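Local structure of putative curved DNA-binding protein (Chaetomium thermophilum var. thermophilum DSM 1495, 4IPA) at residues Lys79-Ala90 and Glu114-Asp125; Arg270-Asn278 and Val295-Leu306. The protein is an Arx1 protein built on the methionine aminopeptidase fold that probably acts in ribosome biogenesis, and may also bind DNA. One frame throughout, in Å; residues are numbered along the deposited sequence.

Contact 1. Residues Lys79-Ala90 and Glu114-Asp125; sequences KGFSHPTTVSPA and EPIKIQLGAQID
Gly80 faces Gln123 and Ser88 faces Lys117 as hydrogen-bonded pairs towards the two ends of an antiparallel pairing, in which strand 84-88 runs at 166° to strand 115-124. Between them the register slips twice. At the first slip, a classic beta bulge, the N-H groups of Ser82 and His83 reach Gly121 O from the same face of its carbonyl, well above the plane, Ser82 N lying 2.9 Å from Gly121 O. Past the second slip Gln119 O is gripped twice by one residue, by Thr86 N and by Thr86 OG1 at 2.8 Å from Gln119 O. A water joins Thr86 OG1 to Lys117 O further along this side. Gln119 CG sits over one face of the His83 ring, a CH-pi contact, and His83 ND1 donates to a lone pair of Pro84 O at 2.9 Å, which fixes the ring's rotation. On the sheet's opposite face Val87 CG1 meets Ile116 CG2 at 3.6 Å, and Ile118 packs on helix 23-46. The Lys117 chain bends twice (chi2 65°, chi3 68°), carrying NZ to Pro89 O at 2.8 Å and Ala90 O at 3.0 Å; Pro115 O and, beyond the two segments, Val342 O also accept from it. A methionine in its place would probably leave these carbonyls without their charged donor and let the Pro89-Ala90 end shift. Bulged strand 79-88 thus forms one margin of a three-stranded antiparallel sheet, with 115-124 central and 127-136 beyond, backed by helices 23-46 and 53-69, as in the pita-bread fold of the M24 family.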
loop_
_atom_site.group_PDB
_atom_site.type_symbol
_atom_site.label_atom_id
_atom_site.label_comp_id
_atom_site.label_asym_id
_atom_site.label_seq_id
_atom_site.Cartn_x
_atom_site.Cartn_y
_atom_site.Cartn_z
ATOM N N LYS A 79 3.708 -10.641 -17.080
ATOM C CA LYS A 79 4.333 -9.825 -16.050
ATOM C C LYS A 79 3.987 -8.376 -16.339
ATOM O O LYS A 79 3.586 -8.056 -17.452
ATOM C CB LYS A 79 5.845 -10.016 -16.079
ATOM C CG LYS A 79 6.482 -9.446 -17.326
ATOM C CD LYS A 79 7.905 -9.931 -17.513
ATOM C CE LYS A 79 8.467 -9.440 -18.847
ATOM N NZ LYS A 79 9.898 -9.765 -18.994
ATOM N N GLY A 80 4.138 -7.508 -15.342
ATOM C CA GLY A 80 3.804 -6.105 -15.501
ATOM C C GLY A 80 3.740 -5.367 -14.172
ATOM O O GLY A 80 4.322 -5.818 -13.185
ATOM N N PHE A 81 3.047 -4.230 -14.154
ATOM C CA PHE A 81 2.805 -3.484 -12.917
ATOM C C PHE A 81 1.768 -4.198 -12.025
ATOM O O PHE A 81 0.773 -4.710 -12.520
ATOM C CB PHE A 81 2.253 -2.087 -13.236
ATOM C CG PHE A 81 3.233 -1.166 -13.909
ATOM C CD1 PHE A 81 3.580 -1.347 -15.247
ATOM C CD2 PHE A 81 3.786 -0.096 -13.216
ATOM C CE1 PHE A 81 4.472 -0.487 -15.872
ATOM C CE2 PHE A 81 4.682 0.767 -13.842
ATOM C CZ PHE A 81 5.025 0.570 -15.168
ATOM N N SER A 82 1.994 -4.220 -10.716
ATOM C CA SER A 82 0.918 -4.500 -9.779
ATOM C C SER A 82 0.338 -3.159 -9.306
ATOM O O SER A 82 -0.743 -3.105 -8.739
ATOM C CB SER A 82 1.414 -5.322 -8.577
ATOM O OG SER A 82 2.353 -4.589 -7.794
ATOM N N HIS A 83 1.059 -2.068 -9.555
ATOM C CA HIS A 83 0.608 -0.747 -9.096
ATOM C C HIS A 83 1.461 0.323 -9.730
ATOM O O HIS A 83 2.694 0.258 -9.652
ATOM C CB HIS A 83 0.718 -0.630 -7.573
ATOM C CG HIS A 83 -0.115 0.465 -6.972
ATOM N ND1 HIS A 83 0.263 1.796 -6.994
ATOM C CD2 HIS A 83 -1.292 0.423 -6.292
ATOM C CE1 HIS A 83 -0.651 2.523 -6.374
ATOM N NE2 HIS A 83 -1.609 1.716 -5.940
ATOM N N PRO A 84 0.816 1.327 -10.340
ATOM C CA PRO A 84 1.531 2.448 -10.954
ATOM C C PRO A 84 2.394 3.173 -9.925
ATOM O O PRO A 84 2.085 3.132 -8.733
ATOM C CB PRO A 84 0.394 3.371 -11.404
ATOM C CG PRO A 84 -0.715 3.066 -10.471
ATOM C CD PRO A 84 -0.634 1.573 -10.276
ATOM N N THR A 85 3.469 3.810 -10.379
ATOM C CA THR A 85 4.261 4.666 -9.516
ATOM C C THR A 85 3.404 5.843 -9.073
ATOM O O THR A 85 2.846 6.560 -9.898
ATOM C CB THR A 85 5.474 5.244 -10.255
ATOM O OG1 THR A 85 6.331 4.186 -10.698
ATOM C CG2 THR A 85 6.250 6.171 -9.336
ATOM N N THR A 86 3.265 6.041 -7.774
ATOM C CA THR A 86 2.481 7.176 -7.315
ATOM C C THR A 86 3.270 7.930 -6.264
ATOM O O THR A 86 4.058 7.345 -5.525
ATOM C CB THR A 86 1.127 6.752 -6.728
ATOM O OG1 THR A 86 1.356 5.855 -5.636
ATOM C CG2 THR A 86 0.253 6.090 -7.795
ATOM N N VAL A 87 3.048 9.232 -6.194
ATOM C CA VAL A 87 3.817 10.089 -5.312
ATOM C C VAL A 87 2.850 11.087 -4.709
ATOM O O VAL A 87 2.387 11.990 -5.390
ATOM C CB VAL A 87 4.943 10.785 -6.094
ATOM C CG1 VAL A 87 5.658 11.828 -5.240
ATOM C CG2 VAL A 87 5.931 9.735 -6.623
ATOM N N SER A 88 2.525 10.896 -3.433
ATOM C CA SER A 88 1.411 11.607 -2.820
ATOM C C SER A 88 1.862 12.597 -1.752
ATOM O O SER A 88 2.520 12.215 -0.780
ATOM C CB SER A 88 0.409 10.615 -2.227
ATOM O OG SER A 88 0.064 9.640 -3.190
ATOM N N PRO A 89 1.510 13.883 -1.939
ATOM C CA PRO A 89 1.844 14.920 -0.950
ATOM C C PRO A 89 1.182 14.699 0.419
ATOM O O PRO A 89 0.456 13.717 0.629
ATOM C CB PRO A 89 1.333 16.215 -1.591
ATOM C CG PRO A 89 1.281 15.926 -3.078
ATOM C CD PRO A 89 0.901 14.443 -3.157
ATOM N N ALA A 90 1.422 15.658 1.314
ATOM C CA ALA A 90 1.166 15.554 2.745
ATOM C C ALA A 90 -0.205 15.037 3.157
ATOM O O ALA A 90 -0.298 14.074 3.933
ATOM C CB ALA A 90 1.459 16.895 3.429
ATOM N N GLU A 114 7.714 17.792 3.635
ATOM C CA GLU A 114 6.424 17.109 3.640
ATOM C C GLU A 114 6.591 15.598 3.637
ATOM O O GLU A 114 7.553 15.083 3.083
ATOM C CB GLU A 114 5.579 17.518 2.443
ATOM C CG GLU A 114 4.841 18.808 2.647
ATOM C CD GLU A 114 3.768 19.020 1.593
ATOM O OE1 GLU A 114 3.130 20.106 1.619
ATOM O OE2 GLU A 114 3.564 18.099 0.753
ATOM N N PRO A 115 5.649 14.888 4.267
ATOM C CA PRO A 115 5.634 13.421 4.207
ATOM C C PRO A 115 5.025 12.945 2.886
ATOM O O PRO A 115 3.849 13.150 2.630
ATOM C CB PRO A 115 4.772 13.028 5.416
ATOM C CG PRO A 115 3.882 14.202 5.633
ATOM C CD PRO A 115 4.634 15.427 5.188
ATOM N N ILE A 116 5.854 12.324 2.058
ATOM C CA ILE A 116 5.486 11.892 0.716
ATOM C C ILE A 116 5.304 10.383 0.715
ATOM O O ILE A 116 6.204 9.648 1.143
ATOM C CB ILE A 116 6.614 12.240 -0.315
ATOM C CG1 ILE A 116 6.949 13.739 -0.285
ATOM C CG2 ILE A 116 6.230 11.791 -1.714
ATOM C CD1 ILE A 116 5.736 14.627 -0.461
ATOM N N LYS A 117 4.148 9.923 0.239
ATOM C CA LYS A 117 3.865 8.494 0.140
ATOM C C LYS A 117 4.233 8.015 -1.240
ATOM O O LYS A 117 3.739 8.528 -2.234
ATOM C CB LYS A 117 2.388 8.178 0.409
ATOM C CG LYS A 117 2.022 8.162 1.859
ATOM C CD LYS A 117 2.174 9.549 2.463
ATOM C CE LYS A 117 1.138 10.516 1.889
ATOM N NZ LYS A 117 1.224 11.854 2.565
ATOM N N ILE A 118 5.117 7.035 -1.291
ATOM C CA ILE A 118 5.509 6.448 -2.550
ATOM C C ILE A 118 5.033 5.003 -2.559
ATOM O O ILE A 118 5.480 4.172 -1.764
ATOM C CB ILE A 118 7.016 6.548 -2.750
ATOM C CG1 ILE A 118 7.443 8.016 -2.622
ATOM C CG2 ILE A 118 7.409 5.989 -4.119
ATOM C CD1 ILE A 118 8.649 8.231 -1.752
ATOM N N GLN A 119 4.075 4.729 -3.426
ATOM C CA GLN A 119 3.474 3.413 -3.521
ATOM C C GLN A 119 3.532 2.966 -4.968
ATOM O O GLN A 119 3.124 3.694 -5.883
ATOM C CB GLN A 119 2.032 3.441 -3.013
ATOM C CG GLN A 119 1.243 2.148 -3.202
ATOM C CD GLN A 119 -0.033 2.148 -2.350
ATOM O OE1 GLN A 119 -1.032 1.496 -2.677
ATOM N NE2 GLN A 119 0.007 2.893 -1.247
ATOM N N LEU A 120 4.056 1.767 -5.169
ATOM C CA LEU A 120 4.204 1.229 -6.505
ATOM C C LEU A 120 4.358 -0.267 -6.369
ATOM O O LEU A 120 4.436 -0.778 -5.258
ATOM C CB LEU A 120 5.433 1.838 -7.180
ATOM C CG LEU A 120 6.772 1.693 -6.460
ATOM C CD1 LEU A 120 7.453 0.387 -6.841
ATOM C CD2 LEU A 120 7.681 2.891 -6.799
ATOM N N GLY A 121 4.397 -0.976 -7.485
ATOM C CA GLY A 121 4.638 -2.400 -7.416
ATOM C C GLY A 121 4.698 -3.119 -8.740
ATOM O O GLY A 121 4.185 -2.638 -9.761
ATOM N N ALA A 122 5.333 -4.286 -8.701
ATOM C CA ALA A 122 5.462 -5.150 -9.857
ATOM C C ALA A 122 4.730 -6.470 -9.676
ATOM O O ALA A 122 4.288 -6.826 -8.579
ATOM C CB ALA A 122 6.933 -5.424 -10.168
ATOM N N GLN A 123 4.705 -7.229 -10.764
ATOM C CA GLN A 123 3.781 -8.322 -10.955
ATOM C C GLN A 123 4.463 -9.365 -11.863
ATOM O O GLN A 123 4.854 -9.040 -12.987
ATOM C CB GLN A 123 2.565 -7.697 -11.642
ATOM C CG GLN A 123 1.447 -8.553 -11.912
ATOM C CD GLN A 123 1.634 -9.360 -13.162
ATOM O OE1 GLN A 123 1.990 -10.531 -13.083
ATOM N NE2 GLN A 123 1.370 -8.750 -14.334
ATOM N N ILE A 124 4.635 -10.595 -11.375
ATOM C CA ILE A 124 5.120 -11.703 -12.224
ATOM C C ILE A 124 4.159 -12.892 -12.257
ATOM O O ILE A 124 3.898 -13.511 -11.229
ATOM C CB ILE A 124 6.524 -12.239 -11.821
ATOM C CG1 ILE A 124 7.619 -11.244 -12.184
ATOM C CG2 ILE A 124 6.822 -13.547 -12.571
ATOM C CD1 ILE A 124 7.991 -10.364 -11.066
ATOM N N ASP A 125 3.671 -13.215 -13.451
ATOM C CA ASP A 125 2.739 -14.315 -13.685
ATOM C C ASP A 125 1.513 -14.221 -12.794
ATOM O O ASP A 125 0.994 -15.234 -12.326
ATOM C CB ASP A 125 3.419 -15.678 -13.530
ATOM C CG ASP A 125 2.536 -16.837 -14.016
ATOM O OD1 ASP A 125 1.783 -16.660 -14.997
ATOM O OD2 ASP A 125 2.602 -17.935 -13.422
HETATM O O HOH W 1 0.239 -6.052 -14.927
HETATM O O HOH W 2 1.603 7.310 -3.196
#

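Contact 2. Residues Arg270-Asn278 and Val295-Leu306; sequences RATLHRRTN and VQKKFGTFPFSL. With SO4 (sulfate ion), chain E.
His274 and Phe304 exchange both backbone hydrogen bonds, His274 N lying 2.9 Å from Phe304 O and Phe304 N 2.8 Å from His274 O, each donor nearly along the C=O axis. The Phe304 side chain leans back over this pair: with CG between the backbone N and the carbonyl carbon (chi1 64°), the ring brings CZ to 3.8 Å from His274 CB and CE1 to 3.7 Å from Arg275 CA. Beside it Leu306 lays its branched end obliquely against the His274 imidazole, CD2 making an off-centre CH-pi contact.

Arg276 covers the other end of the contact. Its chain bends at chi3 (85°) to bring NH1 to 2.9 Å from Gly300 O; the oxygen lies close to the guanidinium plane, but the donor arrives 80° out of the carbonyl plane, from above it. Gln296 stacks on a guanidinium face, CG over its centre and the amide plane moderately tilted, while Val295 CG1 slides past Arg276 CD at 4.0 Å. A water accepts from Arg276 N and donates to both Gly300 O and Phe302 O, so Gly300 O has two donors.

Gly300, with positive phi, follows helix 286-299 within a type II' turn from Phe299 to Phe302, which sets its carbonyl before the arginine. Further out, Tyr292 OH bonds Arg276 NE, Glu226 pairs with Arg275, and Val319 and Val323 of helix 312-324 pack on His274. At the far end Arg270 NH1 pairs with Asp102, while its NH2 meets a sulfate, probably from the crystallisation liquor, at a doubtfully short distance. The guanidinium of Arg276 thus ties strand 273-276 to the end of helix 286-299 through a neutral carbonyl, its charge probably shared with Tyr292 OH rather than spent in a salt bridge between them.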
loop_
_atom_site.group_PDB
_atom_site.type_symbol
_atom_site.label_atom_id
_atom_site.label_comp_id
_atom_site.label_asym_id
_atom_site.label_seq_id
_atom_site.Cartn_x
_atom_site.Cartn_y
_atom_site.Cartn_z
ATOM N N ARG A 270 -8.487 14.992 -10.408
ATOM C CA ARG A 270 -9.041 13.975 -11.272
ATOM C C ARG A 270 -8.644 12.562 -10.797
ATOM O O ARG A 270 -7.480 12.300 -10.487
ATOM C CB ARG A 270 -8.526 14.242 -12.678
ATOM C CG ARG A 270 -8.845 13.204 -13.716
ATOM C CD ARG A 270 -8.274 13.673 -15.049
ATOM N NE ARG A 270 -9.371 13.814 -15.976
ATOM C CZ ARG A 270 -9.737 14.930 -16.580
ATOM N NH1 ARG A 270 -9.065 16.063 -16.418
ATOM N NH2 ARG A 270 -10.784 14.884 -17.384
ATOM N N ALA A 271 -9.623 11.669 -10.719
ATOM C CA ALA A 271 -9.361 10.252 -10.442
ATOM C C ALA A 271 -8.641 9.620 -11.634
ATOM O O ALA A 271 -9.230 9.492 -12.726
ATOM C CB ALA A 271 -10.661 9.524 -10.186
ATOM N N THR A 272 -7.381 9.225 -11.443
ATOM C CA THR A 272 -6.639 8.569 -12.517
ATOM C C THR A 272 -6.343 7.115 -12.215
ATOM O O THR A 272 -6.103 6.325 -13.128
ATOM C CB THR A 272 -5.325 9.303 -12.838
ATOM O OG1 THR A 272 -4.484 9.306 -11.673
ATOM C CG2 THR A 272 -5.619 10.754 -13.292
ATOM N N LEU A 273 -6.360 6.756 -10.938
ATOM C CA LEU A 273 -6.054 5.390 -10.526
ATOM C C LEU A 273 -7.273 4.481 -10.685
ATOM O O LEU A 273 -8.336 4.770 -10.156
ATOM C CB LEU A 273 -5.563 5.379 -9.079
ATOM C CG LEU A 273 -5.087 4.042 -8.512
ATOM C CD1 LEU A 273 -3.791 3.633 -9.207
ATOM C CD2 LEU A 273 -4.874 4.158 -7.012
ATOM N N HIS A 274 -7.118 3.386 -11.424
ATOM C CA HIS A 274 -8.233 2.483 -11.726
ATOM C C HIS A 274 -7.730 1.038 -11.834
ATOM O O HIS A 274 -6.532 0.789 -11.839
ATOM C CB HIS A 274 -8.891 2.834 -13.080
ATOM C CG HIS A 274 -9.362 4.254 -13.200
ATOM N ND1 HIS A 274 -10.697 4.583 -13.336
ATOM C CD2 HIS A 274 -8.674 5.418 -13.258
ATOM C CE1 HIS A 274 -10.811 5.896 -13.446
ATOM N NE2 HIS A 274 -9.605 6.427 -13.391
ATOM N N ARG A 275 -8.654 0.091 -11.938
ATOM C CA ARG A 275 -8.303 -1.280 -12.300
ATOM C C ARG A 275 -9.487 -1.980 -12.957
ATOM O O ARG A 275 -10.642 -1.685 -12.654
ATOM C CB ARG A 275 -7.808 -2.078 -11.083
ATOM C CG ARG A 275 -8.899 -2.671 -10.220
ATOM C CD ARG A 275 -8.292 -3.595 -9.170
ATOM N NE ARG A 275 -9.312 -4.160 -8.297
ATOM C CZ ARG A 275 -9.981 -5.285 -8.553
ATOM N NH1 ARG A 275 -9.743 -5.977 -9.660
ATOM N NH2 ARG A 275 -10.897 -5.715 -7.700
ATOM N N ARG A 276 -9.189 -2.902 -13.866
ATOM C CA ARG A 276 -10.222 -3.728 -14.485
ATOM C C ARG A 276 -10.844 -4.653 -13.464
ATOM O O ARG A 276 -10.124 -5.228 -12.660
ATOM C CB ARG A 276 -9.615 -4.589 -15.586
ATOM C CG ARG A 276 -10.037 -4.208 -16.977
ATOM C CD ARG A 276 -9.363 -5.099 -18.011
ATOM N NE ARG A 276 -10.110 -6.331 -18.190
ATOM C CZ ARG A 276 -9.690 -7.529 -17.808
ATOM N NH1 ARG A 276 -8.500 -7.674 -17.235
ATOM N NH2 ARG A 276 -10.465 -8.584 -18.015
ATOM N N THR A 277 -12.171 -4.789 -13.489
ATOM C CA THR A 277 -12.868 -5.809 -12.695
ATOM C C THR A 277 -13.279 -6.979 -13.581
ATOM O O THR A 277 -13.078 -6.953 -14.797
ATOM C CB THR A 277 -14.159 -5.275 -12.045
ATOM O OG1 THR A 277 -15.127 -4.991 -13.063
ATOM C CG2 THR A 277 -13.892 -4.016 -11.222
ATOM N N ASN A 278 -13.888 -7.993 -12.980
ATOM C CA ASN A 278 -14.348 -9.149 -13.752
ATOM C C ASN A 278 -15.808 -9.070 -14.235
ATOM O O ASN A 278 -16.318 -10.022 -14.826
ATOM C CB ASN A 278 -14.065 -10.468 -13.010
ATOM C CG ASN A 278 -12.586 -10.862 -13.050
ATOM O OD1 ASN A 278 -11.953 -11.060 -12.010
ATOM N ND2 ASN A 278 -12.031 -10.972 -14.253
ATOM N N VAL A 295 -6.129 -1.948 -21.762
ATOM C CA VAL A 295 -5.845 -2.167 -20.350
ATOM C C VAL A 295 -5.803 -3.660 -20.026
ATOM O O VAL A 295 -4.932 -4.124 -19.295
ATOM C CB VAL A 295 -6.872 -1.464 -19.457
ATOM C CG1 VAL A 295 -6.772 -1.987 -18.027
ATOM C CG2 VAL A 295 -6.678 0.035 -19.505
ATOM N N GLN A 296 -6.742 -4.415 -20.584
ATOM C CA GLN A 296 -6.746 -5.848 -20.361
ATOM C C GLN A 296 -5.404 -6.451 -20.753
ATOM O O GLN A 296 -4.828 -7.253 -20.014
ATOM C CB GLN A 296 -7.861 -6.527 -21.156
ATOM C CG GLN A 296 -7.757 -8.045 -21.141
ATOM C CD GLN A 296 -9.027 -8.724 -21.621
ATOM O OE1 GLN A 296 -9.716 -8.216 -22.504
ATOM N NE2 GLN A 296 -9.347 -9.876 -21.032
ATOM N N LYS A 297 -4.896 -6.042 -21.909
ATOM C CA LYS A 297 -3.642 -6.575 -22.415
ATOM C C LYS A 297 -2.414 -6.119 -21.634
ATOM O O LYS A 297 -1.520 -6.909 -21.358
ATOM C CB LYS A 297 -3.498 -6.275 -23.908
ATOM C CG LYS A 297 -4.474 -7.076 -24.770
ATOM C CD LYS A 297 -4.620 -6.458 -26.162
ATOM C CE LYS A 297 -4.976 -7.508 -27.230
ATOM N NZ LYS A 297 -5.154 -6.905 -28.595
ATOM N N LYS A 298 -2.356 -4.851 -21.262
ATOM C CA LYS A 298 -1.174 -4.384 -20.565
ATOM C C LYS A 298 -1.215 -4.719 -19.054
ATOM O O LYS A 298 -0.235 -5.190 -18.484
ATOM C CB LYS A 298 -0.982 -2.888 -20.811
ATOM C CG LYS A 298 0.121 -2.241 -19.989
ATOM C CD LYS A 298 1.193 -1.644 -20.884
ATOM C CE LYS A 298 1.849 -0.431 -20.247
ATOM N NZ LYS A 298 3.270 -0.687 -19.878
ATOM N N PHE A 299 -2.360 -4.505 -18.418
ATOM C CA PHE A 299 -2.417 -4.551 -16.961
ATOM C C PHE A 299 -3.210 -5.733 -16.417
ATOM O O PHE A 299 -3.096 -6.059 -15.236
ATOM C CB PHE A 299 -3.006 -3.237 -16.417
ATOM C CG PHE A 299 -2.225 -2.026 -16.811
ATOM C CD1 PHE A 299 -0.952 -1.806 -16.292
ATOM C CD2 PHE A 299 -2.740 -1.115 -17.720
ATOM C CE1 PHE A 299 -0.222 -0.709 -16.672
ATOM C CE2 PHE A 299 -2.004 -0.007 -18.098
ATOM C CZ PHE A 299 -0.754 0.194 -17.575
ATOM N N GLY A 300 -4.020 -6.363 -17.263
ATOM C CA GLY A 300 -4.923 -7.385 -16.777
ATOM C C GLY A 300 -5.862 -6.810 -15.730
ATOM O O GLY A 300 -6.635 -5.893 -16.006
ATOM N N THR A 301 -5.786 -7.325 -14.510
ATOM C CA THR A 301 -6.682 -6.872 -13.461
ATOM C C THR A 301 -5.942 -6.037 -12.409
ATOM O O THR A 301 -6.452 -5.807 -11.307
ATOM C CB THR A 301 -7.350 -8.070 -12.794
ATOM O OG1 THR A 301 -6.330 -8.979 -12.373
ATOM C CG2 THR A 301 -8.257 -8.795 -13.798
ATOM N N PHE A 302 -4.743 -5.575 -12.756
ATOM C CA PHE A 302 -3.938 -4.809 -11.815
ATOM C C PHE A 302 -4.169 -3.289 -11.904
ATOM O O PHE A 302 -4.504 -2.751 -12.968
ATOM C CB PHE A 302 -2.459 -5.172 -11.948
ATOM C CG PHE A 302 -2.130 -6.575 -11.461
ATOM C CD1 PHE A 302 -2.009 -6.842 -10.095
ATOM C CD2 PHE A 302 -1.936 -7.621 -12.370
ATOM C CE1 PHE A 302 -1.711 -8.131 -9.631
ATOM C CE2 PHE A 302 -1.629 -8.915 -11.929
ATOM C CZ PHE A 302 -1.513 -9.177 -10.548
ATOM N N PRO A 303 -4.005 -2.588 -10.774
ATOM C CA PRO A 303 -4.215 -1.136 -10.805
ATOM C C PRO A 303 -3.302 -0.463 -11.807
ATOM O O PRO A 303 -2.184 -0.925 -12.048
ATOM C CB PRO A 303 -3.886 -0.700 -9.375
ATOM C CG PRO A 303 -4.209 -1.939 -8.531
ATOM C CD PRO A 303 -3.766 -3.089 -9.409
ATOM N N PHE A 304 -3.804 0.607 -12.421
ATOM C CA PHE A 304 -3.031 1.381 -13.381
ATOM C C PHE A 304 -3.445 2.845 -13.300
ATOM O O PHE A 304 -4.504 3.179 -12.745
ATOM C CB PHE A 304 -3.242 0.843 -14.798
ATOM C CG PHE A 304 -4.642 0.985 -15.282
ATOM C CD1 PHE A 304 -5.600 0.027 -14.977
ATOM C CD2 PHE A 304 -5.006 2.077 -16.039
ATOM C CE1 PHE A 304 -6.897 0.173 -15.411
ATOM C CE2 PHE A 304 -6.312 2.223 -16.489
ATOM C CZ PHE A 304 -7.258 1.277 -16.165
ATOM N N SER A 305 -2.590 3.717 -13.823
ATOM C CA SER A 305 -2.908 5.133 -13.904
ATOM C C SER A 305 -3.344 5.463 -15.322
ATOM O O SER A 305 -2.756 4.971 -16.274
ATOM C CB SER A 305 -1.679 5.973 -13.538
ATOM O OG SER A 305 -1.942 7.351 -13.738
ATOM N N LEU A 306 -4.360 6.304 -15.476
ATOM C CA LEU A 306 -4.721 6.802 -16.807
ATOM C C LEU A 306 -3.541 7.444 -17.551
ATOM O O LEU A 306 -3.485 7.415 -18.773
ATOM C CB LEU A 306 -5.857 7.813 -16.717
ATOM C CG LEU A 306 -7.236 7.366 -16.225
ATOM C CD1 LEU A 306 -8.210 8.548 -16.352
ATOM C CD2 LEU A 306 -7.753 6.168 -16.985
HETATM S S SO4 E . -12.268 17.092 -19.214
HETATM O O1 SO4 E . -11.605 18.078 -18.362
HETATM O O2 SO4 E . -12.647 15.944 -18.409
HETATM O O3 SO4 E . -13.470 17.674 -19.809
HETATM O O4 SO4 E . -11.360 16.678 -20.276
HETATM O O HOH W 3 -6.578 -3.596 -14.530
#

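Contact 1 closes along the chain before contact 2 opens, yet the two lie side by side, their centres about 13 Å apart. The corner of strand 79-88 fits against the loop 301-303: Ser82 O is 3.1 Å from Pro303 CD, and Phe81 O is 3.3 Å from Phe302 CB. The Phe302 ring also reaches across to strand 115-124, CE2 lying 3.1 Å from Gln123 CG. Farther on, Pro84 CG packs on Leu273 CD1 at 3.4 Å. Phe81 touches Phe299 and helix 53-69, whose Glu65 forms a salt bridge with Lys298. The first bulge of contact 1 lies where the loop leading into strand 304-305 meets strands 79-88 and 115-124; the sulfate belongs to contact 2.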